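Thiol peroxidase (Aquifex aeolicus, PDB 2YZH) probably reduces hydrogen peroxide and organic hydroperoxides to water and alcohols with electrons from thioredoxin, protecting the cell against oxidative stress. Local coordinates at residues A108-F111 against R112-M116; K94-C97 against E98-I102; E157-Y160 against D161-V164. All blocks are in the same frame, centred on the assembly; numbering follows the deposited sequence.

Interaction 1 of 3, residues A108-F111 against R112-M116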
loop_
_atom_site.group_PDB
_atom_site.type_symbol
_atom_site.label_atom_id
_atom_site.label_comp_id
_atom_site.label_asym_id
_atom_site.label_seq_id
_atom_site.Cartn_x
_atom_site.Cartn_y
_atom_site.Cartn_z
ATOM N N ALA D 108 11.328 14.497 7.057
ATOM C CA ALA D 108 10.279 13.581 7.476
ATOM C C ALA D 108 10.136 12.468 6.453
ATOM O O ALA D 108 10.458 12.649 5.275
ATOM C CB ALA D 108 8.968 14.330 7.644
ATOM N N SER D 109 9.653 11.320 6.915
ATOM C CA SER D 109 9.485 10.143 6.076
ATOM C C SER D 109 8.039 9.865 5.704
ATOM O O SER D 109 7.135 9.996 6.532
ATOM C CB SER D 109 10.055 8.919 6.790
ATOM O OG SER D 109 9.815 7.745 6.038
ATOM N N ASP D 110 7.833 9.442 4.461
ATOM C CA ASP D 110 6.492 9.135 3.971
ATOM C C ASP D 110 6.313 7.621 3.813
ATOM O O ASP D 110 5.398 7.156 3.137
ATOM C CB ASP D 110 6.272 9.845 2.629
ATOM C CG ASP D 110 4.831 9.793 2.170
ATOM O OD1 ASP D 110 3.933 9.815 3.038
ATOM O OD2 ASP D 110 4.598 9.752 0.942
ATOM N N PHE D 111 7.181 6.852 4.463
ATOM C CA PHE D 111 7.126 5.399 4.357
ATOM C C PHE D 111 5.836 4.763 4.854
ATOM O O PHE D 111 5.393 3.754 4.316
ATOM C CB PHE D 111 8.305 4.764 5.121
ATOM C CG PHE D 111 7.986 4.408 6.560
ATOM C CD1 PHE D 111 7.531 3.132 6.892
ATOM C CD2 PHE D 111 8.111 5.359 7.571
ATOM C CE1 PHE D 111 7.204 2.803 8.212
ATOM C CE2 PHE D 111 7.788 5.043 8.898
ATOM C CZ PHE D 111 7.334 3.763 9.219
ATOM N N ARG D 112 5.225 5.357 5.870
ATOM C CA ARG D 112 4.047 4.746 6.458
ATOM C C ARG D 112 2.767 4.753 5.644
ATOM O O ARG D 112 2.098 3.725 5.548
ATOM C CB ARG D 112 3.800 5.350 7.844
ATOM C CG ARG D 112 2.680 4.693 8.633
ATOM C CD ARG D 112 2.755 5.127 10.093
ATOM N NE ARG D 112 3.831 4.429 10.797
ATOM C CZ ARG D 112 4.396 4.866 11.919
ATOM N NH1 ARG D 112 3.993 6.008 12.467
ATOM N NH2 ARG D 112 5.357 4.158 12.499
ATOM N N TYR D 113 2.437 5.888 5.041
ATOM C CA TYR D 113 1.204 5.995 4.276
ATOM C C TYR D 113 1.416 6.368 2.815
ATOM O O TYR D 113 0.489 6.287 2.007
ATOM C CB TYR D 113 0.299 7.031 4.932
ATOM C CG TYR D 113 -0.091 6.687 6.350
ATOM C CD1 TYR D 113 -0.926 5.602 6.621
ATOM C CD2 TYR D 113 0.356 7.459 7.422
ATOM C CE1 TYR D 113 -1.312 5.297 7.935
ATOM C CE2 TYR D 113 -0.022 7.164 8.730
ATOM C CZ TYR D 113 -0.853 6.086 8.978
ATOM O OH TYR D 113 -1.228 5.804 10.272
ATOM N N ARG D 114 2.638 6.773 2.486
ATOM C CA ARG D 114 2.980 7.182 1.128
ATOM C C ARG D 114 1.948 8.183 0.629
ATOM O O ARG D 114 1.441 8.081 -0.495
ATOM C CB ARG D 114 3.043 5.972 0.188
ATOM C CG ARG D 114 3.795 6.266 -1.109
ATOM C CD ARG D 114 4.064 5.001 -1.925
ATOM N NE ARG D 114 2.841 4.442 -2.499
ATOM C CZ ARG D 114 2.808 3.345 -3.251
ATOM N NH1 ARG D 114 3.932 2.689 -3.514
ATOM N NH2 ARG D 114 1.658 2.911 -3.751
ATOM N N ASP D 115 1.641 9.163 1.474
ATOM C CA ASP D 115 0.664 10.186 1.121
ATOM C C ASP D 115 1.140 11.114 0.014
ATOM O O ASP D 115 0.323 11.753 -0.638
ATOM C CB ASP D 115 0.292 11.031 2.346
ATOM C CG ASP D 115 -0.761 10.362 3.215
ATOM O OD1 ASP D 115 -1.683 9.739 2.649
ATOM O OD2 ASP D 115 -0.678 10.475 4.455
ATOM N N MET D 116 2.450 11.198 -0.212
ATOM C CA MET D 116 2.925 12.095 -1.254
ATOM C C MET D 116 2.481 11.656 -2.649
ATOM O O MET D 116 2.688 12.377 -3.624
ATOM C CB MET D 116 4.448 12.267 -1.180
ATOM C CG MET D 116 4.902 13.006 0.083
ATOM S SD MET D 116 3.943 14.530 0.429
ATOM C CE MET D 116 4.563 15.656 -0.843
HETATM O O HOH W 1 5.578 7.879 7.059
HETATM O O HOH W 2 3.516 8.513 5.354
#
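The carboxylate of Asp110 holds two successive backbone N-H groups further along its own loop. Asp110 OD1 takes Asp115 N at 2.9 Å on its syn lone pair. Asp110 OD2 takes Met116 N at 2.8 Å, also on the syn side but 32° out of the carboxylate plane. With CG anti to the backbone N (chi1 -169°), the carboxylate lies beside its own carbonyl, whose oxygen accepts Arg114 N. A water joins Asp110 OD1 to Tyr113 N, so this buried aspartate ties down most of the turn. A leucine in its place would probably leave the N-H groups of Asp115 and Met116 without their acceptors and the turn free to shift.

On the same turn, Arg112 CB sits over the centre of the Phe111 ring, 4.1 Å from its centroid. Arg112 CG lies over a face of the Tyr113 ring. The guanidinium forms a salt bridge with Glu39 of the same chain and hydrogen bonds to the carbonyls of Ala127 and Lys129 of the second subunit. Ser109 OG accepts Phe111 N at 3.2 Å. This is an ST turn, and it leads the chain out of strand 106-109 in the central sheet of the thioredoxin fold.

Interaction 2 of 3, residues K94-C97 against E98-I102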
loop_
_atom_site.group_PDB
_atom_site.type_symbol
_atom_site.label_atom_id
_atom_site.label_comp_id
_atom_site.label_asym_id
_atom_site.label_seq_id
_atom_site.Cartn_x
_atom_site.Cartn_y
_atom_site.Cartn_z
ATOM N N LYS D 94 17.423 10.301 10.552
ATOM C CA LYS D 94 18.011 10.761 11.805
ATOM C C LYS D 94 19.533 10.809 11.673
ATOM O O LYS D 94 20.168 11.790 12.053
ATOM C CB LYS D 94 17.620 9.829 12.954
ATOM C CG LYS D 94 17.999 10.358 14.331
ATOM C CD LYS D 94 17.565 9.400 15.431
ATOM C CE LYS D 94 17.777 10.008 16.808
ATOM N NZ LYS D 94 16.979 11.260 16.982
ATOM N N ARG D 95 20.108 9.745 11.121
ATOM C CA ARG D 95 21.554 9.663 10.937
ATOM C C ARG D 95 22.019 10.794 10.024
ATOM O O ARG D 95 23.090 11.372 10.232
ATOM C CB ARG D 95 21.919 8.311 10.323
ATOM C CG ARG D 95 21.245 7.142 11.024
ATOM C CD ARG D 95 22.152 6.437 12.019
ATOM N NE ARG D 95 22.808 5.289 11.399
ATOM C CZ ARG D 95 23.481 4.359 12.067
ATOM N NH1 ARG D 95 23.596 4.438 13.386
ATOM N NH2 ARG D 95 24.033 3.346 11.413
ATOM N N PHE D 96 21.209 11.107 9.017
ATOM C CA PHE D 96 21.534 12.177 8.083
ATOM C C PHE D 96 21.635 13.511 8.810
ATOM O O PHE D 96 22.647 14.204 8.719
ATOM C CB PHE D 96 20.467 12.291 6.994
ATOM C CG PHE D 96 20.644 13.489 6.105
ATOM C CD1 PHE D 96 21.660 13.523 5.155
ATOM C CD2 PHE D 96 19.819 14.600 6.240
ATOM C CE1 PHE D 96 21.853 14.650 4.353
ATOM C CE2 PHE D 96 20.004 15.730 5.445
ATOM C CZ PHE D 96 21.023 15.755 4.501
ATOM N N CYS D 97 20.570 13.873 9.520
ATOM C CA CYS D 97 20.539 15.127 10.261
ATOM C C CYS D 97 21.717 15.248 11.211
ATOM O O CYS D 97 22.312 16.317 11.343
ATOM C CB CYS D 97 19.239 15.243 11.052
ATOM S SG CYS D 97 17.794 15.457 10.017
ATOM N N GLU D 98 22.050 14.147 11.875
ATOM C CA GLU D 98 23.162 14.141 12.813
ATOM C C GLU D 98 24.490 14.401 12.105
ATOM O O GLU D 98 25.328 15.148 12.607
ATOM C CB GLU D 98 23.212 12.804 13.559
ATOM C CG GLU D 98 21.986 12.547 14.429
ATOM C CD GLU D 98 22.106 11.285 15.264
ATOM O OE1 GLU D 98 23.107 11.156 15.999
ATOM O OE2 GLU D 98 21.202 10.427 15.196
ATOM N N SER D 99 24.670 13.800 10.933
ATOM C CA SER D 99 25.905 13.968 10.171
ATOM C C SER D 99 26.011 15.302 9.440
ATOM O O SER D 99 27.109 15.832 9.276
ATOM C CB SER D 99 26.057 12.833 9.156
ATOM O OG SER D 99 26.130 11.575 9.803
ATOM N N PHE D 100 24.879 15.845 8.999
ATOM C CA PHE D 100 24.883 17.110 8.267
ATOM C C PHE D 100 24.385 18.311 9.064
ATOM O O PHE D 100 24.231 19.403 8.515
ATOM C CB PHE D 100 24.060 16.986 6.981
ATOM C CG PHE D 100 24.738 16.191 5.899
ATOM C CD1 PHE D 100 24.932 14.822 6.038
ATOM C CD2 PHE D 100 25.190 16.816 4.740
ATOM C CE1 PHE D 100 25.566 14.084 5.038
ATOM C CE2 PHE D 100 25.824 16.090 3.732
ATOM C CZ PHE D 100 26.012 14.720 3.883
ATOM N N ASN D 101 24.133 18.106 10.351
ATOM C CA ASN D 101 23.655 19.172 11.227
ATOM C C ASN D 101 22.544 20.020 10.605
ATOM O O ASN D 101 22.697 21.227 10.423
ATOM C CB ASN D 101 24.820 20.080 11.633
ATOM C CG ASN D 101 24.401 21.150 12.621
ATOM O OD1 ASN D 101 23.903 20.849 13.705
ATOM N ND2 ASN D 101 24.597 22.410 12.246
ATOM N N ILE D 102 21.423 19.387 10.282
ATOM C CA ILE D 102 20.294 20.098 9.692
ATOM C C ILE D 102 19.381 20.575 10.818
ATOM O O ILE D 102 18.726 19.766 11.478
ATOM C CB ILE D 102 19.496 19.175 8.743
ATOM C CG1 ILE D 102 20.414 18.663 7.630
ATOM C CG2 ILE D 102 18.319 19.931 8.137
ATOM C CD1 ILE D 102 20.943 19.762 6.731
#
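Phe96 and Phe100, one helical turn apart, form an offset stack. Their centroids are 4.6 Å apart and the planes are inclined by 24°. The closest atoms are Phe96 CE1 and Phe100 CD1, at 3.5 Å. Phe96 CE1 comes in over a face of the Phe100 ring, displaced toward its rim. Phe100 CB in turn lies over a face of the Phe96 ring. The trans first torsion of Phe96 (chi1 172°) sends its ring along the helix toward Phe100. Phe96 CE2 also meets Ile102 CG1 at 3.7 Å. Glu64 of helix 61-73 packs against both side chains, and Leu58 against Phe96.

The helix is 90-100, the crossover of the beta-alpha-beta unit formed with strands 80-86 and 106-109. The side chains of Phe96 and Cys63, the predicted peroxidatic cysteine, are about 7 Å apart. Cys97 is its predicted disulfide partner, but the bond is not formed here. Cys97 is buried, and its SG rests 4.3 Å from Ile102 CB. Asn101, with positive phi, ends the helix, and Ile102 N makes a weak bond back to Cys97 O.

The solvent side is looser. Glu98 OE2 lies 3.3 Å from Lys94 CG, so it meets the aliphatic part of the lysine. Lys94 NZ stays 4.7 Å from that same Glu98 OE2, too far for a salt bridge. Ser99 bends back on its own helix. Its OG gives a hydrogen bond to Arg95 O at 3.1 Å, and its N-H reaches the same oxygen from the opposite face of the carbonyl plane. The guanidinium of Arg95 forms a salt bridge with Glu64 of the second subunit.

Interaction 3 of 3, residues E157-Y160 against D161-V164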
loop_
_atom_site.group_PDB
_atom_site.type_symbol
_atom_site.label_atom_id
_atom_site.label_comp_id
_atom_site.label_asym_id
_atom_site.label_seq_id
_atom_site.Cartn_x
_atom_site.Cartn_y
_atom_site.Cartn_z
ATOM N N GLU D 157 19.771 19.030 -9.678
ATOM C CA GLU D 157 19.340 19.781 -8.504
ATOM C C GLU D 157 18.253 20.751 -8.948
ATOM O O GLU D 157 18.160 21.090 -10.127
ATOM C CB GLU D 157 20.525 20.545 -7.901
ATOM C CG GLU D 157 21.592 19.648 -7.290
ATOM C CD GLU D 157 22.810 20.426 -6.820
ATOM O OE1 GLU D 157 22.636 21.382 -6.035
ATOM O OE2 GLU D 157 23.938 20.081 -7.237
ATOM N N PRO D 158 17.402 21.203 -8.016
ATOM C CA PRO D 158 16.342 22.138 -8.398
ATOM C C PRO D 158 16.862 23.567 -8.492
ATOM O O PRO D 158 18.038 23.822 -8.229
ATOM C CB PRO D 158 15.332 21.981 -7.269
ATOM C CG PRO D 158 16.217 21.799 -6.085
ATOM C CD PRO D 158 17.276 20.822 -6.595
ATOM N N ASN D 159 15.983 24.484 -8.882
ATOM C CA ASN D 159 16.320 25.898 -8.963
ATOM C C ASN D 159 16.007 26.434 -7.566
ATOM O O ASN D 159 14.844 26.611 -7.208
ATOM C CB ASN D 159 15.439 26.603 -9.992
ATOM C CG ASN D 159 15.777 28.075 -10.142
ATOM O OD1 ASN D 159 15.978 28.784 -9.153
ATOM N ND2 ASN D 159 15.826 28.547 -11.382
ATOM N N TYR D 160 17.050 26.680 -6.781
ATOM C CA TYR D 160 16.891 27.160 -5.412
ATOM C C TYR D 160 16.365 28.589 -5.279
ATOM O O TYR D 160 15.397 28.835 -4.562
ATOM C CB TYR D 160 18.227 27.031 -4.682
ATOM C CG TYR D 160 18.770 25.620 -4.650
ATOM C CD1 TYR D 160 18.330 24.700 -3.693
ATOM C CD2 TYR D 160 19.726 25.201 -5.575
ATOM C CE1 TYR D 160 18.835 23.398 -3.658
ATOM C CE2 TYR D 160 20.235 23.902 -5.550
ATOM C CZ TYR D 160 19.787 23.008 -4.588
ATOM O OH TYR D 160 20.312 21.738 -4.543
ATOM N N ASP D 161 17.004 29.530 -5.967
ATOM C CA ASP D 161 16.607 30.932 -5.899
ATOM C C ASP D 161 15.127 31.163 -6.176
ATOM O O ASP D 161 14.475 31.939 -5.479
ATOM C CB ASP D 161 17.437 31.764 -6.881
ATOM C CG ASP D 161 18.920 31.695 -6.588
ATOM O OD1 ASP D 161 19.307 31.951 -5.426
ATOM O OD2 ASP D 161 19.697 31.386 -7.519
ATOM N N GLU D 162 14.605 30.493 -7.197
ATOM C CA GLU D 162 13.203 30.639 -7.571
ATOM C C GLU D 162 12.283 30.353 -6.387
ATOM O O GLU D 162 11.300 31.058 -6.165
ATOM C CB GLU D 162 12.873 29.697 -8.734
ATOM C CG GLU D 162 11.468 29.856 -9.289
ATOM C CD GLU D 162 11.230 29.007 -10.524
ATOM O OE1 GLU D 162 11.929 29.221 -11.540
ATOM O OE2 GLU D 162 10.348 28.125 -10.480
ATOM N N VAL D 163 12.611 29.317 -5.629
ATOM C CA VAL D 163 11.818 28.948 -4.465
ATOM C C VAL D 163 11.893 30.058 -3.414
ATOM O O VAL D 163 10.869 30.581 -2.972
ATOM C CB VAL D 163 12.331 27.627 -3.850
ATOM C CG1 VAL D 163 11.528 27.283 -2.619
ATOM C CG2 VAL D 163 12.238 26.500 -4.877
ATOM N N VAL D 164 13.115 30.415 -3.029
ATOM C CA VAL D 164 13.341 31.454 -2.027
ATOM C C VAL D 164 12.575 32.740 -2.330
ATOM O O VAL D 164 11.911 33.291 -1.455
ATOM C CB VAL D 164 14.842 31.796 -1.913
ATOM C CG1 VAL D 164 15.048 32.914 -0.897
ATOM C CG2 VAL D 164 15.622 30.559 -1.504
#
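Asn159 reaches across the first turn of helix 160-170 to Glu162. Its CB approaches the CB of Glu162 loosely, at 4.2 Å. CG is nearer, 3.6 Å from Glu162 CB. From CG the amide divides. OD1 accepts Glu162 N at 2.9 Å, with a nearly straight N-H of 164°. The donor stands above the carbonyl plane, 38° out of it, and so is not on a lone pair. OD1 also touches Glu162 CB. ND2 ends 4.0 Å from Glu162 OE1, which is too far for a bond. CG is anti to the backbone N (chi1 -178°), and this carries OD1 forward over the opening turn.

The Glu162 side chain crosses the asparagine at about a right angle. Its carboxylate goes to the hydroxyl of Tyr147 on strand 145-150. The Asn159 backbone N is bound by Gln149 of the same strand.

Tyr160 follows the cap. Its carbonyl oxygen accepts Val164 N at 3.2 Å, a regular i to i+4 helical bond, and a weaker one from Val163 N. Its ring lies with one face against Pro158 CG. Tyr160 OH donates to Glu157 OE1 at 2.8 Å, on the anti lone pair of that oxygen, which Lys69 also binds. The ring also meets Phe70 edge to face.

Asn159 is thus the N-cap that starts helix 160-170, while the Tyr160 side chain packs on helix 61-73. A neutral amide oxygen serves an N-H that has no earlier helix carbonyl to bind, so the helix start is closed by polar chemistry at the surface.

All three are local contacts, set in series along one thioredoxin-fold chain. Interactions 1 and 2 are partly buried, interaction 1 more so; interaction 3 is a surface contact. Interaction 1 is also the most tied to other subunits. It follows strand 106-109, which the helix of interaction 2 precedes. Interaction 3 lies on the opposite side of the chain's centre from interaction 1 and touches no other subunit. Backbone N-H groups meet a side-chain acceptor in interactions 1 and 3, a charged carboxylate and a neutral amide respectively. In interaction 2 the side chains add aromatic packing to ordinary helical backbone bonds. Interactions 2 and 3 both pack on helix 61-73, which carries Cys63.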